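Local coordinates for type-2 ice-structuring protein (Brachyopsis rostratus, PDB 2ZIB), which binds to ice crystals and inhibits their growth, protecting fish blood from freezing at subzero sea water temperatures, at residues A[8-14]-A[128-133]; A[19-23]-A[46-50]; A[94-98]-A[114-118]. All blocks are in the same frame, centred on the assembly; numbering follows the deposited sequence.

Contact 1 of 3, residues A[8-14]-A[128-133]; sequences LVCPAGW and CAKAAI
Val9 and Ile133 exchange two backbone hydrogen bonds where the N-terminal loop runs past the end of the chain. Val9 N donates to Ile133 OXT at 2.9 Å, and Ile133 N donates to Val9 O, also at 2.9 Å. The reciprocal pattern is that of a hydrogen-bonded antiparallel pair, with a terminal carboxylate oxygen standing in for a peptide carbonyl.

Apolar contacts flank this pair. Leu8 CB meets Ala132 CB at 4.1 Å, while Leu8 CD2 leans on the terminal carboxylate. Val9 CG2 packs against Ile133 CB at 3.9 Å. The far end of Ile133 reaches back along the loop, its CD1 lying 4.0 Å from Pro11 CG, and the same proline carbon also touches Lys130 CE.

The aromatic part of the contact belongs to Trp14 and Lys130, whose side chains cross at about a right angle. CG of Lys130 sits between the backbone N and the carbonyl carbon (chi1 59°), and the fully extended chain beyond it passes over the indole. Lys130 CE stands 3.5 Å from the centroid of the Trp14 six-membered ring, only 6° off its normal, a CH-pi contact. The ammonium follows as a cation-pi partner, with Lys130 NZ 4.1 Å from that centroid and hydrogen-bonded to the carbonyl of Lys41. The Trp14 ring also touches Cys128 CB, next to the Cys38-Cys128 disulfide. A type II turn from Pro11 to Trp14 swings the indole back onto strand 124-131.

The ammonium thus has a pi face and a peptide oxygen as partners; one terminal oxygen takes the N-H of Val9, the other is hydrogen-bonded to His4 of the N-terminal histidine run. Both charges probably contribute to joining the two chain ends, which usually lie close together in the C-type lectin fold.

Contact 2 of 3, residues A[19-23]-A[46-50]; sequences QRCFY and ASIHS
Arg20 grips the carbonyl of Ser47 end-on with both terminal nitrogens: Arg20 NH1 lies 2.9 Å and Arg20 NH2 3.1 Å from Ser47 O. The oxygen is almost in the guanidinium plane, but both donors approach it from one face of the carbonyl plane, NH1 standing 35° out of it. A bend in the arginine chain (chi3 73°) turns the planar end to this oxygen.

The flat group is steadied around its rim and on one face. Phe22 CZ lies 3.8 Å above the Arg20 guanidinium plane, and the edge of the phenylalanine ring meets Ala46 CB. Water 1 accepts from Ser47 N and, weakly, from Arg20 NH2. Glu53 of helix 51-60 makes a salt bridge to NH1.

Farther out, His49 NE2 donates to Ser47 OG at 2.8 Å, and that hydroxyl also hydrogen-bonds Asp82. The other imidazole nitrogen of His49 bonds Asp87.

With both nitrogens so engaged, His49 may carry a proton on each despite the nearby arginine; Asp82 acts only through the serine hydroxyl. The Arg20 guanidinium, paired with Glu53 and bonded to a peptide oxygen, ties strand 20-26 to the loop leading into helix 51-60.

Contact 3 of 3, residues A[94-98]-A[114-118]; sequences TKPND and CWDDL
Asp117 meets the backbone of 96-98 with its whole carboxylate. Asp117 OD1 accepts from Asn97 N at 2.9 Å and Asp117 OD2 from Asp98 N at 2.9 Å, each oxygen using its syn lone pair, so two successive N-H groups fix the carboxylate against rotation. A chi1 of 53° swings the Asp117 carboxylate off the strand toward the loop. Pro96, preceded by a cis peptide bond, packs alongside, its CB 3.5 Å from Asp117 OD2.

Lys95 covers the neighbouring carboxylate of Asp116. Its chain is bent at chi2 (-56°) and runs obliquely across the acid, bringing Lys95 CD within 3.2 Å of Asp116 OD1. The charges themselves stay apart, with Lys95 NZ 4.4 Å from Asp116 OD1, too far for a salt bridge. Water 2 closes the gap, accepting from Lys95 NZ at 2.6 Å and donating to Asp116 OD2. On the strand, Asp116 OD1 takes the N-H of Asp117 from above its carboxylate plane, linking the two acids.

The cis proline facing a Trp-Asp-Asp sequence recalls the Glu-Pro-Asn and Trp-Asn-Asp motifs that build the calcium site of many C-type lectins. In this calcium-independent protein, backbone N-H groups meet one acid, and lysine methylenes and a water the other.

Asp98 turns its own carboxylate to the indole N-H of Trp78. Strand 115-118 pairs antiparallel with 104-107 in the main sheet, and the Cys92-Cys114 disulfide joins the residue just before it to the long loop that carries 94-98. Trp115 leads away from this loop toward the interior, packing on Met105, Met107 and Ile67 and hydrogen-bonding Gln54 of helix 51-60.

Overall arrangement
Contacts 1 and 2 lie together on one side of the chain's centre and take in neighbouring strands of the main sheet, 124-131 in contact 1 and 20-26 in contact 2. The Cys10-Cys21 disulfide joins them covalently. Contact 2 is the buried one of the three, and there an arginine is met by carbonyl, carboxylate and aromatic groups. Contact 1, partly buried, holds the two chain ends together with backbone bonds and a cation-pi pair. Contact 3, also partly buried, sits on the opposite side of the centre and relies on a carboxylate bonded to backbone N-H groups, and on a water bridge. Ile48 packing on Trp115 connects contacts 2 and 3 through the interior.

Contact 1 of 3, residues A[8-14]-A[128-133]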
loop_
_atom_site.group_PDB
_atom_site.type_symbol
_atom_site.label_atom_id
_atom_site.label_comp_id
_atom_site.label_asym_id
_atom_site.label_seq_id
_atom_site.Cartn_x
_atom_site.Cartn_y
_atom_site.Cartn_z
ATOM N N LEU A 8 21.717 -4.050 5.381
ATOM C CA LEU A 8 20.833 -2.969 4.935
ATOM C C LEU A 8 20.360 -2.141 6.104
ATOM O O LEU A 8 20.212 -2.631 7.230
ATOM C CB LEU A 8 19.662 -3.548 4.150
ATOM C CG LEU A 8 20.021 -4.186 2.817
ATOM C CD1 LEU A 8 18.786 -4.961 2.310
ATOM C CD2 LEU A 8 20.467 -3.128 1.786
ATOM N N VAL A 9 20.075 -0.869 5.830
ATOM C CA VAL A 9 19.451 -0.003 6.833
ATOM C C VAL A 9 18.307 0.752 6.201
ATOM O O VAL A 9 18.191 0.844 4.972
ATOM C CB VAL A 9 20.463 1.029 7.482
ATOM C CG1 VAL A 9 21.643 0.323 8.197
ATOM C CG2 VAL A 9 20.978 2.062 6.501
ATOM N N CYS A 10 17.486 1.305 7.076
ATOM C CA CYS A 10 16.418 2.191 6.664
ATOM C C CYS A 10 16.610 3.564 7.277
ATOM O O CYS A 10 17.144 3.656 8.362
ATOM C CB CYS A 10 15.034 1.649 7.053
ATOM S SG CYS A 10 14.555 0.164 6.160
ATOM N N PRO A 11 16.111 4.619 6.625
ATOM C CA PRO A 11 16.163 5.941 7.243
ATOM C C PRO A 11 15.329 5.927 8.535
ATOM O O PRO A 11 14.343 5.186 8.679
ATOM C CB PRO A 11 15.471 6.855 6.238
ATOM C CG PRO A 11 15.548 6.133 4.936
ATOM C CD PRO A 11 15.470 4.657 5.307
ATOM N N ALA A 12 15.704 6.800 9.476
ATOM C CA ALA A 12 14.942 6.971 10.699
ATOM C C ALA A 12 13.451 7.145 10.444
ATOM O O ALA A 12 13.012 7.976 9.646
ATOM C CB ALA A 12 15.480 8.141 11.452
ATOM N N GLY A 13 12.678 6.372 11.172
ATOM C CA GLY A 13 11.236 6.440 11.033
ATOM C C GLY A 13 10.689 5.339 10.131
ATOM O O GLY A 13 9.499 5.064 10.212
ATOM N N TRP A 14 11.538 4.664 9.368
ATOM C CA TRP A 14 11.121 3.591 8.468
ATOM C C TRP A 14 11.627 2.272 9.022
ATOM O O TRP A 14 12.670 2.239 9.726
ATOM C CB TRP A 14 11.728 3.872 7.087
ATOM C CG TRP A 14 11.275 5.107 6.418
ATOM C CD1 TRP A 14 11.447 6.397 6.850
ATOM C CD2 TRP A 14 10.579 5.185 5.176
ATOM N NE1 TRP A 14 10.887 7.267 5.948
ATOM C CE2 TRP A 14 10.331 6.552 4.913
ATOM C CE3 TRP A 14 10.067 4.219 4.279
ATOM C CZ2 TRP A 14 9.622 6.991 3.761
ATOM C CZ3 TRP A 14 9.392 4.646 3.126
ATOM C CH2 TRP A 14 9.192 6.027 2.880
ATOM N N CYS A 128 3.887 3.706 3.260
ATOM C CA CYS A 128 4.800 3.916 2.130
ATOM C C CYS A 128 5.885 2.864 2.125
ATOM O O CYS A 128 6.190 2.269 3.166
ATOM C CB CYS A 128 5.521 5.276 2.248
ATOM S SG CYS A 128 4.440 6.728 2.488
ATOM N N ALA A 129 6.512 2.676 0.959
ATOM C CA ALA A 129 7.687 1.819 0.854
ATOM C C ALA A 129 8.700 2.438 -0.095
ATOM O O ALA A 129 8.343 3.225 -0.986
ATOM C CB ALA A 129 7.289 0.431 0.365
ATOM N N LYS A 130 9.961 2.033 0.091
ATOM C CA LYS A 130 11.034 2.383 -0.854
ATOM C C LYS A 130 12.180 1.397 -0.607
ATOM O O LYS A 130 12.189 0.657 0.394
ATOM C CB LYS A 130 11.538 3.824 -0.691
ATOM C CG LYS A 130 12.108 4.186 0.707
ATOM C CD LYS A 130 12.320 5.695 0.805
ATOM C CE LYS A 130 12.817 6.109 2.165
ATOM N NZ LYS A 130 12.930 7.615 2.240
ATOM N N ALA A 131 13.145 1.362 -1.529
ATOM C CA ALA A 131 14.281 0.454 -1.367
ATOM C C ALA A 131 15.092 0.778 -0.126
ATOM O O ALA A 131 15.285 1.958 0.242
ATOM C CB ALA A 131 15.159 0.558 -2.571
ATOM N N ALA A 132 15.578 -0.270 0.540
ATOM C CA ALA A 132 16.508 -0.105 1.642
ATOM C C ALA A 132 17.884 0.397 1.159
ATOM O O ALA A 132 18.223 0.355 -0.040
ATOM C CB ALA A 132 16.629 -1.403 2.416
ATOM N N ILE A 133 18.696 0.864 2.106
ATOM C CA ILE A 133 20.015 1.423 1.838
ATOM C C ILE A 133 21.098 0.401 2.133
ATOM O O ILE A 133 21.921 0.147 1.217
ATOM C CB ILE A 133 20.198 2.663 2.712
ATOM C CG1 ILE A 133 19.233 3.764 2.273
ATOM C CG2 ILE A 133 21.651 3.153 2.719
ATOM C CD1 ILE A 133 18.934 4.798 3.365
ATOM O OXT ILE A 133 21.143 -0.119 3.253
#

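Contact 2 of 3, residues A[19-23]-A[46-50]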
loop_
_atom_site.group_PDB
_atom_site.type_symbol
_atom_site.label_atom_id
_atom_site.label_comp_id
_atom_site.label_asym_id
_atom_site.label_seq_id
_atom_site.Cartn_x
_atom_site.Cartn_y
_atom_site.Cartn_z
ATOM N N GLN A 19 14.401 -6.374 1.370
ATOM C CA GLN A 19 15.188 -5.342 0.684
ATOM C C GLN A 19 14.463 -3.976 0.701
ATOM O O GLN A 19 14.847 -3.066 -0.054
ATOM C CB GLN A 19 15.382 -5.778 -0.767
ATOM C CG GLN A 19 16.115 -7.133 -0.938
ATOM C CD GLN A 19 17.491 -7.023 -0.374
ATOM O OE1 GLN A 19 17.800 -7.659 0.644
ATOM N NE2 GLN A 19 18.325 -6.170 -0.990
ATOM N N ARG A 20 13.377 -3.852 1.480
ATOM C CA ARG A 20 12.531 -2.644 1.444
ATOM C C ARG A 20 12.392 -2.009 2.815
ATOM O O ARG A 20 12.503 -2.688 3.852
ATOM C CB ARG A 20 11.156 -3.031 0.868
ATOM C CG ARG A 20 11.230 -3.633 -0.541
ATOM C CD ARG A 20 9.879 -4.177 -0.978
ATOM N NE ARG A 20 8.962 -3.094 -1.299
ATOM C CZ ARG A 20 7.639 -3.281 -1.454
ATOM N NH1 ARG A 20 7.069 -4.448 -1.178
ATOM N NH2 ARG A 20 6.886 -2.243 -1.822
ATOM N N CYS A 21 12.080 -0.707 2.786
ATOM C CA CYS A 21 11.798 0.078 3.987
ATOM C C CYS A 21 10.373 0.581 3.932
ATOM O O CYS A 21 9.894 0.965 2.850
ATOM C CB CYS A 21 12.744 1.296 4.064
ATOM S SG CYS A 21 14.456 0.831 4.248
ATOM N N PHE A 22 9.703 0.548 5.088
ATOM C CA PHE A 22 8.274 0.876 5.179
ATOM C C PHE A 22 8.061 2.019 6.154
ATOM O O PHE A 22 8.721 2.108 7.187
ATOM C CB PHE A 22 7.496 -0.369 5.605
ATOM C CG PHE A 22 7.536 -1.449 4.566
ATOM C CD1 PHE A 22 8.622 -2.343 4.498
ATOM C CD2 PHE A 22 6.530 -1.551 3.605
ATOM C CE1 PHE A 22 8.680 -3.315 3.518
ATOM C CE2 PHE A 22 6.582 -2.538 2.586
ATOM C CZ PHE A 22 7.653 -3.426 2.560
ATOM N N TYR A 23 7.119 2.882 5.825
ATOM C CA TYR A 23 6.740 4.021 6.666
ATOM C C TYR A 23 5.260 4.023 6.948
ATOM O O TYR A 23 4.465 4.048 6.020
ATOM C CB TYR A 23 7.125 5.321 5.950
ATOM C CG TYR A 23 6.841 6.522 6.832
ATOM C CD1 TYR A 23 7.695 6.819 7.876
ATOM C CD2 TYR A 23 5.719 7.308 6.655
ATOM C CE1 TYR A 23 7.442 7.894 8.723
ATOM C CE2 TYR A 23 5.417 8.400 7.490
ATOM C CZ TYR A 23 6.288 8.660 8.535
ATOM O OH TYR A 23 6.053 9.708 9.391
ATOM N N ALA A 46 2.793 1.583 -0.465
ATOM C CA ALA A 46 3.404 0.262 -0.579
ATOM C C ALA A 46 2.694 -0.600 -1.605
ATOM O O ALA A 46 1.459 -0.706 -1.630
ATOM C CB ALA A 46 3.350 -0.433 0.771
ATOM N N SER A 47 3.504 -1.320 -2.398
ATOM C CA SER A 47 3.020 -2.474 -3.153
ATOM C C SER A 47 3.322 -3.739 -2.355
ATOM O O SER A 47 4.260 -3.772 -1.539
ATOM C CB SER A 47 3.671 -2.507 -4.529
ATOM O OG SER A 47 5.065 -2.710 -4.384
ATOM N N ILE A 48 2.534 -4.788 -2.592
ATOM C CA ILE A 48 2.599 -6.023 -1.824
ATOM C C ILE A 48 2.666 -7.212 -2.770
ATOM O O ILE A 48 1.853 -7.343 -3.699
ATOM C CB ILE A 48 1.375 -6.141 -0.911
ATOM C CG1 ILE A 48 1.226 -4.901 -0.009
ATOM C CG2 ILE A 48 1.444 -7.457 -0.106
ATOM C CD1 ILE A 48 0.110 -4.974 1.017
ATOM N N HIS A 49 3.673 -8.067 -2.572
ATOM C CA HIS A 49 4.009 -9.082 -3.592
ATOM C C HIS A 49 4.015 -10.491 -3.071
ATOM O O HIS A 49 4.354 -11.404 -3.818
ATOM C CB HIS A 49 5.374 -8.744 -4.205
ATOM C CG HIS A 49 5.344 -7.422 -4.889
ATOM N ND1 HIS A 49 4.737 -7.266 -6.107
ATOM C CD2 HIS A 49 5.705 -6.181 -4.471
ATOM C CE1 HIS A 49 4.739 -5.981 -6.428
ATOM N NE2 HIS A 49 5.347 -5.306 -5.456
ATOM N N SER A 50 3.614 -10.677 -1.821
ATOM C CA SER A 50 3.544 -12.019 -1.213
ATOM C C SER A 50 2.740 -11.961 0.037
ATOM O O SER A 50 2.560 -10.889 0.629
ATOM C CB SER A 50 4.936 -12.556 -0.835
ATOM O OG SER A 50 5.509 -11.753 0.157
HETATM O O HOH W 1 5.961 0.536 -2.915
#

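Contact 3 of 3, residues A[94-98]-A[114-118]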
loop_
_atom_site.group_PDB
_atom_site.type_symbol
_atom_site.label_atom_id
_atom_site.label_comp_id
_atom_site.label_asym_id
_atom_site.label_seq_id
_atom_site.Cartn_x
_atom_site.Cartn_y
_atom_site.Cartn_z
ATOM N N THR A 94 -15.528 -11.550 -2.462
ATOM C CA THR A 94 -16.364 -10.851 -3.457
ATOM C C THR A 94 -15.754 -9.564 -4.013
ATOM O O THR A 94 -16.384 -8.881 -4.803
ATOM C CB THR A 94 -17.805 -10.571 -2.960
ATOM O OG1 THR A 94 -17.816 -9.403 -2.124
ATOM C CG2 THR A 94 -18.348 -11.710 -2.098
ATOM N N LYS A 95 -14.560 -9.221 -3.558
ATOM C CA LYS A 95 -13.873 -8.014 -4.070
ATOM C C LYS A 95 -12.796 -8.394 -5.061
ATOM O O LYS A 95 -12.326 -9.546 -5.058
ATOM C CB LYS A 95 -13.293 -7.256 -2.824
ATOM C CG LYS A 95 -14.322 -7.024 -1.715
ATOM C CD LYS A 95 -15.539 -6.289 -2.207
ATOM C CE LYS A 95 -16.516 -6.225 -1.067
ATOM N NZ LYS A 95 -17.736 -5.396 -1.410
ATOM N N PRO A 96 -12.355 -7.482 -5.923
ATOM C CA PRO A 96 -12.783 -6.084 -5.997
ATOM C C PRO A 96 -14.113 -5.901 -6.709
ATOM O O PRO A 96 -14.482 -6.731 -7.519
ATOM C CB PRO A 96 -11.628 -5.446 -6.808
ATOM C CG PRO A 96 -11.146 -6.555 -7.758
ATOM C CD PRO A 96 -11.305 -7.811 -6.911
ATOM N N ASN A 97 -14.828 -4.817 -6.436
ATOM C CA ASN A 97 -16.068 -4.557 -7.226
ATOM C C ASN A 97 -15.738 -3.998 -8.620
ATOM O O ASN A 97 -16.567 -4.166 -9.514
ATOM C CB ASN A 97 -17.069 -3.625 -6.542
ATOM C CG ASN A 97 -17.894 -4.316 -5.550
ATOM O OD1 ASN A 97 -18.871 -5.046 -5.879
ATOM N ND2 ASN A 97 -17.520 -4.130 -4.305
ATOM N N ASP A 98 -14.545 -3.411 -8.792
ATOM C CA ASP A 98 -14.129 -2.906 -10.111
ATOM C C ASP A 98 -15.136 -1.890 -10.684
ATOM O O ASP A 98 -15.368 -1.832 -11.903
ATOM C CB ASP A 98 -13.862 -4.065 -11.082
ATOM C CG ASP A 98 -12.617 -4.815 -10.742
ATOM O OD1 ASP A 98 -11.754 -4.293 -9.962
ATOM O OD2 ASP A 98 -12.400 -5.920 -11.285
ATOM N N CYS A 114 -7.403 -7.968 4.454
ATOM C CA CYS A 114 -7.729 -8.224 3.067
ATOM C C CYS A 114 -8.058 -6.923 2.343
ATOM O O CYS A 114 -8.545 -5.933 2.946
ATOM C CB CYS A 114 -8.861 -9.259 2.949
ATOM S SG CYS A 114 -10.469 -8.794 3.674
ATOM N N TRP A 115 -7.825 -6.920 1.024
ATOM C CA TRP A 115 -7.929 -5.680 0.257
ATOM C C TRP A 115 -9.341 -5.398 -0.264
ATOM O O TRP A 115 -10.111 -6.323 -0.541
ATOM C CB TRP A 115 -7.008 -5.730 -0.959
ATOM C CG TRP A 115 -5.576 -6.054 -0.648
ATOM C CD1 TRP A 115 -4.925 -6.112 0.572
ATOM C CD2 TRP A 115 -4.618 -6.433 -1.622
ATOM N NE1 TRP A 115 -3.597 -6.469 0.392
ATOM C CE2 TRP A 115 -3.394 -6.691 -0.944
ATOM C CE3 TRP A 115 -4.664 -6.587 -3.032
ATOM C CZ2 TRP A 115 -2.213 -7.089 -1.626
ATOM C CZ3 TRP A 115 -3.473 -6.973 -3.716
ATOM C CH2 TRP A 115 -2.276 -7.223 -2.995
ATOM N N ASP A 116 -9.667 -4.121 -0.425
ATOM C CA ASP A 116 -10.923 -3.711 -1.019
ATOM C C ASP A 116 -10.685 -2.432 -1.791
ATOM O O ASP A 116 -9.716 -1.705 -1.509
ATOM C CB ASP A 116 -11.987 -3.555 0.073
ATOM C CG ASP A 116 -13.412 -3.507 -0.431
ATOM O OD1 ASP A 116 -13.688 -3.692 -1.634
ATOM O OD2 ASP A 116 -14.308 -3.324 0.427
ATOM N N ASP A 117 -11.579 -2.164 -2.747
ATOM C CA ASP A 117 -11.490 -0.958 -3.568
ATOM C C ASP A 117 -12.559 0.025 -3.141
ATOM O O ASP A 117 -13.749 -0.286 -3.139
ATOM C CB ASP A 117 -11.526 -1.314 -5.082
ATOM C CG ASP A 117 -12.675 -2.188 -5.554
ATOM O OD1 ASP A 117 -13.325 -2.968 -4.818
ATOM O OD2 ASP A 117 -12.895 -2.168 -6.793
ATOM N N LEU A 118 -12.099 1.188 -2.691
ATOM C CA LEU A 118 -12.954 2.210 -2.058
ATOM C C LEU A 118 -12.825 3.517 -2.847
ATOM O O LEU A 118 -11.880 3.679 -3.642
ATOM C CB LEU A 118 -12.464 2.469 -0.619
ATOM C CG LEU A 118 -13.025 1.564 0.467
ATOM C CD1 LEU A 118 -14.478 1.811 0.738
ATOM C CD2 LEU A 118 -12.795 0.045 0.261
HETATM O O HOH W 2 -16.832 -3.151 -0.446
#